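Local atomic coordinates of tryptophan--tRNA ligase (PDB entry 3TZL), a protein that catalyses the ATP-dependent attachment of tryptophan to its cognate tRNA, as a homodimeric class I aminoacyl-tRNA synthetase. Residues B[83-88]-B[303-308]. Residues are numbered along the deposited sequence; the frame is centred on the assembly and turned at random.
Sequences SDVKEV and TKARKI
Val85 and Arg306 bring the two backbones nearest, their CA atoms 5.7 Å apart, where the turn leading from strand 78-81 of the parallel nucleotide-binding (Rossmann-type) sheet into helix 87-96 meets the flank of the long C-terminal helix 291-320. This junction is a worked example of an arginine on a helix donating to a main-chain carbonyl in the connection that follows a strand. The guanidinium of Arg306 meets the main chain of Asp84 edge-on: NH1 donates to Asp84 O over 2.8 Å, with an N-H...O angle of 157°. The oxygen lies close to the guanidinium plane, whereas the nitrogen stands above the carbonyl plane. Arg306 extends with CG anti to its N (chi1 173°) and then bends at chi3 (-54°), which brings the guanidinium over to the turn. The Asp84 carboxylate is not the acceptor, since Asp84 OD1 stays 5.7 Å from Arg306 NH1; at that distance it could still add a modest favourable field. Beneath the polar link, Val85 packs its two methyls against the helix, CG1 near the CA of Arg306 and CG2 4.2 Å from Ala305 CB. Trp80 of the strand touches both Val85 and Ala305 and continues this apolar patch. On the other side of the turn, Lys86 reaches Glu90 and Tyr317 of the second subunit, so the junction borders the dimer interface. One water completes the link: it accepts from Arg306 NE and Lys86 N and donates to Asp84 O and, over 3.0 Å, to Glu87 OE1.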
loop_
_atom_site.group_PDB
_atom_site.type_symbol
_atom_site.label_atom_id
_atom_site.label_comp_id
_atom_site.label_asym_id
_atom_site.label_seq_id
_atom_site.Cartn_x
_atom_site.Cartn_y
_atom_site.Cartn_z
ATOM N N SER B 83 7.060 -5.692 8.550
ATOM C CA SER B 83 6.407 -4.461 8.982
ATOM C C SER B 83 7.271 -3.498 9.809
ATOM O O SER B 83 6.804 -2.414 10.154
ATOM C CB SER B 83 5.166 -4.823 9.781
ATOM O OG SER B 83 5.541 -5.407 11.011
ATOM N N ASP B 84 8.513 -3.861 10.135
ATOM C CA ASP B 84 9.363 -2.919 10.866
ATOM C C ASP B 84 10.063 -1.996 9.885
ATOM O O ASP B 84 10.620 -0.974 10.281
ATOM C CB ASP B 84 10.421 -3.616 11.740
ATOM C CG ASP B 84 9.841 -4.229 13.019
ATOM O OD1 ASP B 84 8.761 -3.804 13.478
ATOM O OD2 ASP B 84 10.488 -5.144 13.579
ATOM N N VAL B 85 10.085 -2.373 8.612
ATOM C CA VAL B 85 10.677 -1.502 7.598
ATOM C C VAL B 85 9.551 -0.951 6.741
ATOM O O VAL B 85 9.131 -1.561 5.757
ATOM C CB VAL B 85 11.770 -2.217 6.778
ATOM C CG1 VAL B 85 12.374 -1.275 5.751
ATOM C CG2 VAL B 85 12.853 -2.737 7.706
ATOM N N LYS B 86 9.035 0.202 7.165
ATOM C CA LYS B 86 7.790 0.722 6.618
ATOM C C LYS B 86 7.928 1.216 5.190
ATOM O O LYS B 86 6.925 1.353 4.498
ATOM C CB LYS B 86 7.251 1.857 7.486
ATOM C CG LYS B 86 7.090 1.530 8.954
ATOM C CD LYS B 86 5.959 0.574 9.182
ATOM C CE LYS B 86 5.597 0.602 10.663
ATOM N NZ LYS B 86 4.705 -0.561 10.883
ATOM N N GLU B 87 9.162 1.504 4.773
ATOM C CA GLU B 87 9.443 1.967 3.410
ATOM C C GLU B 87 8.784 1.077 2.370
ATOM O O GLU B 87 8.352 1.555 1.317
ATOM C CB GLU B 87 10.950 2.015 3.132
ATOM C CG GLU B 87 11.672 3.231 3.740
ATOM C CD GLU B 87 11.877 3.154 5.268
ATOM O OE1 GLU B 87 11.602 2.094 5.882
ATOM O OE2 GLU B 87 12.301 4.177 5.855
ATOM N N VAL B 88 8.680 -0.213 2.674
ATOM C CA VAL B 88 8.105 -1.147 1.708
ATOM C C VAL B 88 6.679 -0.802 1.276
ATOM O O VAL B 88 6.306 -1.054 0.129
ATOM C CB VAL B 88 8.207 -2.628 2.165
ATOM C CG1 VAL B 88 7.143 -2.967 3.227
ATOM C CG2 VAL B 88 8.087 -3.529 0.950
ATOM N N THR B 303 17.399 -2.594 11.519
ATOM C CA THR B 303 18.259 -1.437 11.264
ATOM C C THR B 303 19.161 -1.652 10.060
ATOM O O THR B 303 19.489 -0.706 9.341
ATOM C CB THR B 303 19.154 -1.033 12.474
ATOM O OG1 THR B 303 20.219 -1.983 12.641
ATOM C CG2 THR B 303 18.335 -0.913 13.751
ATOM N N LYS B 304 19.577 -2.894 9.848
ATOM C CA LYS B 304 20.447 -3.201 8.721
ATOM C C LYS B 304 19.653 -3.140 7.415
ATOM O O LYS B 304 20.126 -2.607 6.411
ATOM C CB LYS B 304 21.111 -4.569 8.909
ATOM C CG LYS B 304 22.151 -4.584 10.042
ATOM C CD LYS B 304 23.060 -5.815 9.971
ATOM C CE LYS B 304 22.333 -7.096 10.420
ATOM N NZ LYS B 304 23.260 -8.266 10.297
ATOM N N ALA B 305 18.434 -3.671 7.440
ATOM C CA ALA B 305 17.597 -3.666 6.252
ATOM C C ALA B 305 17.103 -2.248 5.966
ATOM O O ALA B 305 17.094 -1.822 4.817
ATOM C CB ALA B 305 16.427 -4.619 6.413
ATOM N N ARG B 306 16.706 -1.526 7.017
ATOM C CA ARG B 306 16.181 -0.158 6.888
ATOM C C ARG B 306 17.203 0.813 6.277
ATOM O O ARG B 306 16.840 1.709 5.529
ATOM C CB ARG B 306 15.675 0.356 8.246
ATOM C CG ARG B 306 15.252 1.811 8.306
ATOM C CD ARG B 306 14.804 2.213 9.727
ATOM N NE ARG B 306 13.757 1.328 10.250
ATOM C CZ ARG B 306 13.909 0.548 11.320
ATOM N NH1 ARG B 306 12.919 -0.240 11.729
ATOM N NH2 ARG B 306 15.055 0.553 11.976
ATOM N N LYS B 307 18.477 0.627 6.581
ATOM C CA LYS B 307 19.495 1.520 6.035
ATOM C C LYS B 307 19.528 1.362 4.533
ATOM O O LYS B 307 19.670 2.327 3.801
ATOM C CB LYS B 307 20.873 1.203 6.603
ATOM C CG LYS B 307 22.019 2.031 6.003
ATOM C CD LYS B 307 23.322 1.587 6.639
ATOM C CE LYS B 307 24.547 2.273 6.044
ATOM N NZ LYS B 307 24.670 3.685 6.478
ATOM N N ILE B 308 19.379 0.127 4.083
ATOM C CA ILE B 308 19.395 -0.173 2.664
ATOM C C ILE B 308 18.129 0.357 2.016
ATOM O O ILE B 308 18.186 0.973 0.946
ATOM C CB ILE B 308 19.551 -1.676 2.441
ATOM C CG1 ILE B 308 20.990 -2.076 2.777
ATOM C CG2 ILE B 308 19.234 -2.049 0.999
ATOM C CD1 ILE B 308 21.200 -3.566 2.885
HETATM O O HOH W 1 11.144 1.900 8.837
#